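LacI family transcription regulator (Bifidobacterium animalis subsp. lactis, PDB 4O5A) probably represses or otherwise regulates transcription, binding operator DNA through a LacI-type helix-turn-helix domain in response to a small effector held by a periplasmic-binding-protein-like domain. Local coordinates at residues 115-120 and 142-147; 177-182 and 211-216; 299-304 and 333-338. All blocks are in the same frame, centred on the assembly; numbering follows the deposited sequence. Where two conformers were deposited one is given.

Contact 1 (115-120 and 142-147); sequences DDEVSI and DPRIEL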
loop_
_atom_site.group_PDB
_atom_site.type_symbol
_atom_site.label_atom_id
_atom_site.label_comp_id
_atom_site.label_asym_id
_atom_site.label_seq_id
_atom_site.Cartn_x
_atom_site.Cartn_y
_atom_site.Cartn_z
ATOM N N ASP A 115 0.119 -12.150 21.200
ATOM C CA ASP A 115 -1.068 -12.310 22.040
ATOM C C ASP A 115 -1.731 -10.960 22.314
ATOM O O ASP A 115 -2.695 -10.870 23.078
ATOM C CB ASP A 115 -0.705 -13.003 23.359
ATOM N N ASP A 116 -1.195 -9.916 21.685
ATOM C CA ASP A 116 -1.680 -8.547 21.842
ATOM C C ASP A 116 -3.082 -8.388 21.253
ATOM O O ASP A 116 -3.940 -7.712 21.835
ATOM C CB ASP A 116 -0.708 -7.582 21.145
ATOM C CG ASP A 116 -0.785 -6.161 21.687
ATOM O OD1 ASP A 116 -1.696 -5.862 22.488
ATOM O OD2 ASP A 116 0.072 -5.336 21.297
ATOM N N GLU A 117 -3.324 -9.000 20.097
ATOM C CA GLU A 117 -4.629 -8.871 19.466
ATOM C C GLU A 117 -5.747 -9.416 20.351
ATOM O O GLU A 117 -6.764 -8.743 20.554
ATOM C CB GLU A 117 -4.679 -9.532 18.082
ATOM C CG GLU A 117 -6.090 -9.533 17.502
ATOM C CD GLU A 117 -6.135 -9.846 16.020
ATOM O OE1 GLU A 117 -5.077 -10.199 15.455
ATOM O OE2 GLU A 117 -7.233 -9.737 15.420
ATOM N N VAL A 118 -5.557 -10.622 20.877
ATOM C CA VAL A 118 -6.566 -11.225 21.743
ATOM C C VAL A 118 -6.890 -10.306 22.922
ATOM O O VAL A 118 -8.055 -10.082 23.243
ATOM C CB VAL A 118 -6.144 -12.627 22.219
ATOM C CG1 VAL A 118 -7.129 -13.173 23.237
ATOM C CG2 VAL A 118 -6.064 -13.565 21.033
ATOM N N SER A 119 -5.857 -9.735 23.534
ATOM C CA SER A 119 -6.055 -8.828 24.661
ATOM C C SER A 119 -6.895 -7.598 24.294
ATOM O O SER A 119 -7.789 -7.207 25.038
ATOM C CB SER A 119 -4.709 -8.411 25.251
ATOM O OG SER A 119 -4.894 -7.540 26.345
ATOM N N ILE A 120 -6.622 -7.001 23.139
ATOM C CA ILE A 120 -7.395 -5.847 22.695
ATOM C C ILE A 120 -8.852 -6.231 22.439
ATOM O O ILE A 120 -9.775 -5.515 22.835
ATOM C CB ILE A 120 -6.777 -5.218 21.432
ATOM C CG1 ILE A 120 -5.392 -4.646 21.760
ATOM C CG2 ILE A 120 -7.694 -4.142 20.860
ATOM C CD1 ILE A 120 -4.556 -4.295 20.539
ATOM N N ASP A 142 -6.610 -20.699 15.242
ATOM C CA ASP A 142 -6.515 -19.313 15.697
ATOM C C ASP A 142 -7.227 -19.130 17.040
ATOM O O ASP A 142 -8.385 -19.526 17.189
ATOM C CB ASP A 142 -7.122 -18.385 14.638
ATOM C CG ASP A 142 -6.653 -16.949 14.771
ATOM O OD1 ASP A 142 -6.790 -16.370 15.870
ATOM O OD2 ASP A 142 -6.143 -16.400 13.770
ATOM N N PRO A 143 -6.531 -18.540 18.029
ATOM C CA PRO A 143 -7.126 -18.328 19.358
ATOM C C PRO A 143 -8.299 -17.347 19.338
ATOM O O PRO A 143 -8.983 -17.194 20.348
ATOM C CB PRO A 143 -5.966 -17.746 20.176
ATOM C CG PRO A 143 -5.038 -17.152 19.160
ATOM C CD PRO A 143 -5.135 -18.072 17.973
ATOM N N ARG A 144 -8.525 -16.689 18.207
ATOM C CA ARG A 144 -9.624 -15.737 18.093
ATOM C C ARG A 144 -10.977 -16.416 17.866
ATOM O O ARG A 144 -12.009 -15.904 18.298
ATOM C CB ARG A 144 -9.343 -14.722 16.986
ATOM C CG ARG A 144 -8.190 -13.780 17.292
ATOM C CD ARG A 144 -7.878 -12.879 16.111
ATOM N NE ARG A 144 -7.312 -13.625 14.991
ATOM C CZ ARG A 144 -7.174 -13.142 13.760
ATOM N NH1 ARG A 144 -7.557 -11.901 13.483
ATOM N NH2 ARG A 144 -6.654 -13.903 12.807
ATOM N N ILE A 145 -10.972 -17.567 17.196
ATOM C CA ILE A 145 -12.208 -18.303 16.957
ATOM C C ILE A 145 -12.836 -18.692 18.289
ATOM O O ILE A 145 -14.022 -18.460 18.514
ATOM C CB ILE A 145 -11.979 -19.568 16.098
ATOM C CG1 ILE A 145 -11.261 -19.213 14.795
ATOM C CG2 ILE A 145 -13.299 -20.281 15.818
ATOM C CD1 ILE A 145 -11.981 -18.169 13.961
ATOM N N GLU A 146 -12.026 -19.263 19.177
ATOM C CA GLU A 146 -12.494 -19.668 20.498
ATOM C C GLU A 146 -13.005 -18.477 21.305
ATOM O O GLU A 146 -13.998 -18.589 22.024
ATOM C CB GLU A 146 -11.388 -20.395 21.270
ATOM N N LEU A 147 -12.320 -17.342 21.185
ATOM C CA LEU A 147 -12.731 -16.115 21.860
ATOM C C LEU A 147 -14.119 -15.686 21.392
ATOM O O LEU A 147 -14.991 -15.384 22.210
ATOM C CB LEU A 147 -11.710 -14.993 21.617
ATOM C CG LEU A 147 -12.025 -13.600 22.171
ATOM C CD1 LEU A 147 -12.184 -13.641 23.683
ATOM C CD2 LEU A 147 -10.951 -12.590 21.785
#
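Glu117 and Arg144 meet in a salt bridge above a small apolar seam, in a surface contact between the first turns of helices 116-127 and 143-149. The axes of 116-120 and 143-147 run nearly parallel, 16° apart, and approach to 10.6 Å. The bridge joins Glu117 OE2 to Arg144 NH1 at 2.9 Å. It is bent, with an N-H...O angle of 135°: the nitrogen reaches OE2 from above the carboxylate plane, while the oxygen is tilted out of the guanidinium plane, and Glu117 OE1 hangs over one face of that group. The Glu117 chain, extended and with CG turned opposite the backbone N (chi1 173°), crosses the arginine chain at about a right angle, and its OE2 also rests 3.3 Å from Arg144 CD.

The grip on Asp142 is straighter. Arg144 turns side-on, NE bonding Asp142 OD1 and NH2 bonding Asp142 OD2 at 2.7 Å, both oxygens near the guanidinium plane. Asp142 is also the N-cap of helix 143-149, because its OD1 accepts from Arg144 N at 2.9 Å on the anti side; OD1 thus takes two donors. Each helix follows a strand of the same parallel sheet, 105-111 or 132-135, in the Rossmann-like alternation of LacI-family effector domains. Arg144 NH2 also donates to Leu136 O, just past strand 132-135. Cutting Arg144 back to an alanine would probably leave both the Glu117 and the Asp142 carboxylates without their shared counter-charge.

Below the charges, Val118 divides its two methyls. Val118 CG2 lies 4.2 Å from Pro143 CG, and Val118 CG1 lies 4.1 Å from Leu147 CD2, the valine and leucine side chains passing alongside one another, oppositely directed. Leu147 continues onto Leu121 and Ile125 of helix 116-127.

Contact 2 (177-182 and 211-216); sequences AASGTM and AAFSEI
The Phe213 ring is the one flat group reaching across from 211-216 to 177-182. At its edge, near the ring plane, stands the selenomethionine methyl, Met182 CE, 4.3 Å from Phe213 CZ. Ser179 approaches obliquely near CD1 and CE1, its OG 3.4 Å from Phe213 CE1 and its CB 3.5 Å from the same carbon. Beyond the two segments, Arg196 makes a cation-pi contact with the ring and Tyr224 meets it with planes about 30° apart.

The Ser179 hydroxyl has its polar partner in its own helix. Its chi1 of -62° sets OG beside its own backbone N, where it is hydrogen-bonded to Asp175 O one turn earlier; the buried oxygen is therefore satisfied within helix 175-188 while CB and OG present a compact surface to Phe213. The methyl of Ala212 completes this patch, its CB 3.8 Å from Ser179 OG.

Farther along the helices, Ile216 puts the end of its chain against bare backbone: CD1 is 3.5 Å from Gly180 CA. A beta carbon on Gly180 would lie only 3.6 Å from Ile216 CD1, a tight fit, which is consistent with the close approach made at this glycine. The axes of 177-182 and 211-216 approach to 9.1 Å and cross at -41°.

Met182 and Phe213 also touch Ile254 and Trp284 on strands 252-255 and 280-284. The pair of helices thus packs on one side of the mixed sheet, an arrangement characteristic of the alpha/beta sandwich in a periplasmic-binding-protein-like domain.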
loop_
_atom_site.group_PDB
_atom_site.type_symbol
_atom_site.label_atom_id
_atom_site.label_comp_id
_atom_site.label_asym_id
_atom_site.label_seq_id
_atom_site.Cartn_x
_atom_site.Cartn_y
_atom_site.Cartn_z
ATOM N N ALA A 177 -10.058 -22.447 -6.207
ATOM C CA ALA A 177 -10.570 -22.003 -7.510
ATOM C C ALA A 177 -9.538 -21.169 -8.256
ATOM O O ALA A 177 -9.236 -21.421 -9.424
ATOM C CB ALA A 177 -11.872 -21.208 -7.347
ATOM N N ALA A 178 -9.018 -20.146 -7.586
ATOM C CA ALA A 178 -7.991 -19.295 -8.178
ATOM C C ALA A 178 -6.778 -20.106 -8.650
ATOM O O ALA A 178 -6.207 -19.826 -9.712
ATOM C CB ALA A 178 -7.570 -18.232 -7.179
ATOM N N SER A 179 -6.381 -21.099 -7.859
ATOM C CA SER A 179 -5.251 -21.956 -8.214
ATOM C C SER A 179 -5.515 -22.637 -9.550
ATOM O O SER A 179 -4.646 -22.659 -10.426
ATOM C CB SER A 179 -5.010 -23.026 -7.145
ATOM O OG SER A 179 -4.681 -22.445 -5.893
ATOM N N GLY A 180 -6.720 -23.175 -9.704
ATOM C CA GLY A 180 -7.124 -23.814 -10.947
ATOM C C GLY A 180 -7.088 -22.873 -12.132
ATOM O O GLY A 180 -6.620 -23.239 -13.211
ATOM N N THR A 181 -7.566 -21.649 -11.936
ATOM C CA THR A 181 -7.608 -20.688 -13.029
ATOM C C THR A 181 -6.187 -20.385 -13.525
ATOM O O THR A 181 -5.949 -20.327 -14.736
ATOM C CB THR A 181 -8.313 -19.387 -12.602
ATOM O OG1 THR A 181 -9.681 -19.682 -12.272
ATOM C CG2 THR A 181 -8.287 -18.381 -13.735
HETATM N N MSE A 182 -5.253 -20.209 -12.595
HETATM C CA MSE A 182 -3.865 -19.904 -12.950
HETATM C C MSE A 182 -3.193 -21.097 -13.618
HETATM O O MSE A 182 -2.509 -20.953 -14.632
HETATM C CB MSE A 182 -3.084 -19.479 -11.717
HETATM C CG MSE A 182 -3.452 -18.084 -11.251
HETATM SE SE MSE A 182 -2.341 -17.574 -9.750
HETATM C CE MSE A 182 -3.182 -18.638 -8.396
ATOM N N ALA A 211 -2.418 -27.826 -1.344
ATOM C CA ALA A 211 -3.232 -28.981 -1.708
ATOM C C ALA A 211 -3.836 -28.816 -3.103
ATOM O O ALA A 211 -3.855 -29.759 -3.898
ATOM C CB ALA A 211 -4.324 -29.233 -0.670
ATOM N N ALA A 212 -4.333 -27.618 -3.393
ATOM C CA ALA A 212 -4.899 -27.326 -4.702
ATOM C C ALA A 212 -3.850 -27.423 -5.809
ATOM O O ALA A 212 -4.094 -28.055 -6.837
ATOM C CB ALA A 212 -5.573 -25.952 -4.712
ATOM N N PHE A 213 -2.695 -26.801 -5.607
ATOM C CA PHE A 213 -1.629 -26.878 -6.602
ATOM C C PHE A 213 -1.143 -28.305 -6.834
ATOM O O PHE A 213 -0.948 -28.723 -7.972
ATOM C CB PHE A 213 -0.463 -25.940 -6.245
ATOM C CG PHE A 213 -0.553 -24.610 -6.929
ATOM C CD1 PHE A 213 -1.439 -23.647 -6.479
ATOM C CD2 PHE A 213 0.207 -24.340 -8.055
ATOM C CE1 PHE A 213 -1.550 -22.424 -7.125
ATOM C CE2 PHE A 213 0.093 -23.120 -8.713
ATOM C CZ PHE A 213 -0.784 -22.161 -8.239
ATOM N N SER A 214 -0.954 -29.057 -5.760
ATOM C CA SER A 214 -0.510 -30.435 -5.896
ATOM C C SER A 214 -1.528 -31.279 -6.650
ATOM O O SER A 214 -1.158 -32.045 -7.537
ATOM C CB SER A 214 -0.212 -31.050 -4.528
ATOM O OG SER A 214 0.860 -30.367 -3.908
ATOM N N GLU A 215 -2.808 -31.152 -6.315
ATOM C CA GLU A 215 -3.810 -31.994 -6.960
ATOM C C GLU A 215 -3.959 -31.679 -8.444
ATOM O O GLU A 215 -3.982 -32.585 -9.286
ATOM C CB GLU A 215 -5.171 -31.859 -6.282
ATOM C CG GLU A 215 -6.267 -32.614 -7.026
ATOM C CD GLU A 215 -7.654 -32.333 -6.489
ATOM O OE1 GLU A 215 -8.292 -31.366 -6.965
ATOM O OE2 GLU A 215 -8.105 -33.084 -5.596
ATOM N N ILE A 216 -4.084 -30.396 -8.762
ATOM C CA ILE A 216 -4.335 -29.986 -10.137
ATOM C C ILE A 216 -3.137 -30.282 -11.029
ATOM O O ILE A 216 -3.296 -30.851 -12.107
ATOM C CB ILE A 216 -4.699 -28.504 -10.218
ATOM C CG1 ILE A 216 -6.013 -28.258 -9.477
ATOM C CG2 ILE A 216 -4.821 -28.052 -11.663
ATOM C CD1 ILE A 216 -6.307 -26.793 -9.264
#

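Contact 3 (299-304 and 333-338); sequences ALSRNI and ELIERA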
loop_
_atom_site.group_PDB
_atom_site.type_symbol
_atom_site.label_atom_id
_atom_site.label_comp_id
_atom_site.label_asym_id
_atom_site.label_seq_id
_atom_site.Cartn_x
_atom_site.Cartn_y
_atom_site.Cartn_z
ATOM N N ALA A 299 -1.732 -11.287 -13.702
ATOM C CA ALA A 299 -2.036 -11.303 -12.274
ATOM C C ALA A 299 -3.410 -11.892 -11.988
ATOM O O ALA A 299 -4.346 -11.667 -12.738
ATOM C CB ALA A 299 -1.996 -9.909 -11.719
ATOM N N LEU A 300 -3.502 -12.599 -10.871
ATOM C CA LEU A 300 -4.786 -13.053 -10.347
ATOM C C LEU A 300 -5.254 -11.904 -9.471
ATOM O O LEU A 300 -4.631 -11.593 -8.448
ATOM C CB LEU A 300 -4.576 -14.339 -9.544
ATOM C CG LEU A 300 -5.792 -15.192 -9.182
ATOM C CD1 LEU A 300 -6.689 -14.447 -8.217
ATOM C CD2 LEU A 300 -6.558 -15.605 -10.442
ATOM N N SER A 301 -6.319 -11.235 -9.897
ATOM C CA SER A 301 -6.757 -10.012 -9.245
ATOM C C SER A 301 -7.976 -10.303 -8.379
ATOM O O SER A 301 -8.962 -10.826 -8.873
ATOM C CB SER A 301 -7.133 -8.975 -10.306
ATOM O OG SER A 301 -7.683 -7.807 -9.709
ATOM N N ARG A 302 -7.895 -9.976 -7.093
ATOM C CA ARG A 302 -9.053 -10.094 -6.200
ATOM C C ARG A 302 -9.749 -8.747 -6.144
ATOM O O ARG A 302 -9.101 -7.699 -6.191
ATOM C CB ARG A 302 -8.628 -10.508 -4.786
ATOM C CG ARG A 302 -8.613 -12.012 -4.542
ATOM C CD ARG A 302 -8.162 -12.359 -3.114
ATOM N NE ARG A 302 -9.053 -11.826 -2.081
ATOM C CZ ARG A 302 -8.662 -11.007 -1.108
ATOM N NH1 ARG A 302 -7.392 -10.631 -1.031
ATOM N NH2 ARG A 302 -9.538 -10.567 -0.212
ATOM N N ASN A 303 -11.070 -8.768 -6.054
ATOM C CA ASN A 303 -11.821 -7.533 -5.982
ATOM C C ASN A 303 -11.896 -7.099 -4.521
ATOM O O ASN A 303 -12.915 -7.301 -3.858
ATOM C CB ASN A 303 -13.221 -7.727 -6.564
ATOM C CG ASN A 303 -13.972 -6.421 -6.736
ATOM O OD1 ASN A 303 -13.590 -5.380 -6.181
ATOM N ND2 ASN A 303 -15.066 -6.471 -7.492
ATOM N N ILE A 304 -10.803 -6.519 -4.028
ATOM C CA ILE A 304 -10.683 -6.174 -2.615
ATOM C C ILE A 304 -11.624 -5.054 -2.197
ATOM O O ILE A 304 -12.151 -5.069 -1.086
ATOM C CB ILE A 304 -9.255 -5.749 -2.283
ATOM C CG1 ILE A 304 -8.282 -6.849 -2.712
ATOM C CG2 ILE A 304 -9.122 -5.481 -0.785
ATOM C CD1 ILE A 304 -6.836 -6.365 -2.821
ATOM N N GLU A 333 -10.412 -12.366 -10.936
ATOM C CA GLU A 333 -10.258 -12.350 -12.389
ATOM C C GLU A 333 -8.781 -12.542 -12.712
ATOM O O GLU A 333 -7.933 -11.911 -12.090
ATOM C CB GLU A 333 -10.746 -11.000 -12.927
ATOM C CG GLU A 333 -10.527 -10.731 -14.416
ATOM C CD GLU A 333 -10.799 -9.266 -14.772
ATOM O OE1 GLU A 333 -11.139 -8.483 -13.854
ATOM O OE2 GLU A 333 -10.662 -8.891 -15.958
ATOM N N LEU A 334 -8.465 -13.411 -13.667
ATOM C CA LEU A 334 -7.074 -13.495 -14.110
ATOM C C LEU A 334 -6.906 -12.453 -15.200
ATOM O O LEU A 334 -7.531 -12.557 -16.269
ATOM C CB LEU A 334 -6.761 -14.883 -14.681
ATOM C CG LEU A 334 -5.309 -15.064 -15.146
ATOM C CD1 LEU A 334 -4.341 -14.904 -13.980
ATOM C CD2 LEU A 334 -5.138 -16.420 -15.809
ATOM N N ILE A 335 -6.109 -11.431 -14.926
ATOM C CA ILE A 335 -5.833 -10.403 -15.915
ATOM C C ILE A 335 -4.595 -10.786 -16.701
ATOM O O ILE A 335 -3.482 -10.728 -16.188
ATOM C CB ILE A 335 -5.619 -9.044 -15.251
ATOM C CG1 ILE A 335 -6.845 -8.698 -14.402
ATOM C CG2 ILE A 335 -5.351 -7.976 -16.307
ATOM C CD1 ILE A 335 -6.696 -7.419 -13.616
ATOM N N GLU A 336 -4.806 -11.162 -17.956
ATOM C CA GLU A 336 -3.716 -11.629 -18.810
ATOM C C GLU A 336 -2.906 -10.467 -19.353
ATOM O O GLU A 336 -3.441 -9.554 -19.994
ATOM C CB GLU A 336 -4.256 -12.465 -19.969
ATOM C CG GLU A 336 -4.876 -13.779 -19.545
ATOM C CD GLU A 336 -5.507 -14.524 -20.710
ATOM O OE1 GLU A 336 -4.860 -14.640 -21.777
ATOM O OE2 GLU A 336 -6.658 -14.987 -20.559
ATOM N N ARG A 337 -1.607 -10.505 -19.088
ATOM C CA ARG A 337 -0.697 -9.473 -19.562
ATOM C C ARG A 337 0.456 -10.126 -20.323
ATOM O O ARG A 337 0.414 -11.314 -20.651
ATOM C CB ARG A 337 -0.206 -8.590 -18.392
ATOM C CG ARG A 337 -1.354 -7.903 -17.622
ATOM C CD ARG A 337 -0.907 -6.691 -16.818
ATOM N NE ARG A 337 -2.034 -6.037 -16.128
ATOM C CZ ARG A 337 -2.356 -6.214 -14.847
ATOM N NH1 ARG A 337 -1.651 -7.045 -14.085
ATOM N NH2 ARG A 337 -3.403 -5.561 -14.326
ATOM N N ALA A 338 1.494 -9.353 -20.588
ATOM C CA ALA A 338 2.554 -9.801 -21.475
ATOM C C ALA A 338 3.472 -10.865 -20.889
ATOM O O ALA A 338 4.200 -11.525 -21.636
ATOM C CB ALA A 338 3.365 -8.606 -21.954
#
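Strands 299-301 and 333-335 pair antiparallel, their local axes 4.7 Å apart and their N-to-C directions at 148°, with Leu300 facing Leu334 as a non-hydrogen-bonded pair between two hydrogen-bonded ones. This adds strand 333-335 as an antiparallel edge to an otherwise parallel sheet of the periplasmic-binding-protein-like fold. Four backbone bonds carry the ladder. Ala299 and Ile335 exchange two: Ile335 N to Ala299 O at 2.8 Å, and a longer one of 3.1 Å from Ala299 N to Ile335 O. Ser301 and Glu333 exchange the other two, Ser301 N donating to Glu333 O and Glu333 N to Ser301 O. Leu334 CA adds a CA-H...O contact to Ala299 O.

Alternation sends the two leucines to one face. There Leu334 CD1 lies 4.2 Å from Leu300 CD2 and also rests 3.5 Å from Ala299 O, so this methyl packs against backbone as well as side chain. Helix 175-188 lies over this face: Leu300 touches Met182, and Leu334 touches Thr181 and His185.

Ala299, Ser301, Glu333 and Ile335 point to the other face. Ile335 CG1 is anti to the carbonyl carbon (chi1 -56°), and its CD1 arrives 3.7 Å from Ser301 CB, on the diagonal of the ladder. Arg337, two residues past Ile335, runs its extended side chain alongside Ala299. Its guanidinium is held by Ile297 O at NH1 and by a salt bridge from NH2 to Asp286, which probably fixes its rotation. Ile335 CG2 sits over one face of that guanidinium, 3.5 Å above its plane and offset toward the rim, while Arg337 NH1 comes within 3.7 Å of Ala299 CB.

How the contacts relate
Contact 1 stands apart, its centre about 31 Å from that of contact 2 and about 33 Å from that of contact 3, at the surface of the layer of helices on the other sheet, the wholly parallel one. Contacts 2 and 3 belong to one sheet and its covering helices, with centres about 15 Å apart, and they touch: helix 175-188 packs on helix 206-219 through contact 2 and on the leucine face of the strand pair in contact 3, where Met182 SE lies 3.9 Å from Leu300 CB. Chemistry follows place. The surface helix pair relies on charges over a few methyls, the buried pair on an aromatic ring and small residues, and the partly buried edge strand chiefly on backbone hydrogen bonds.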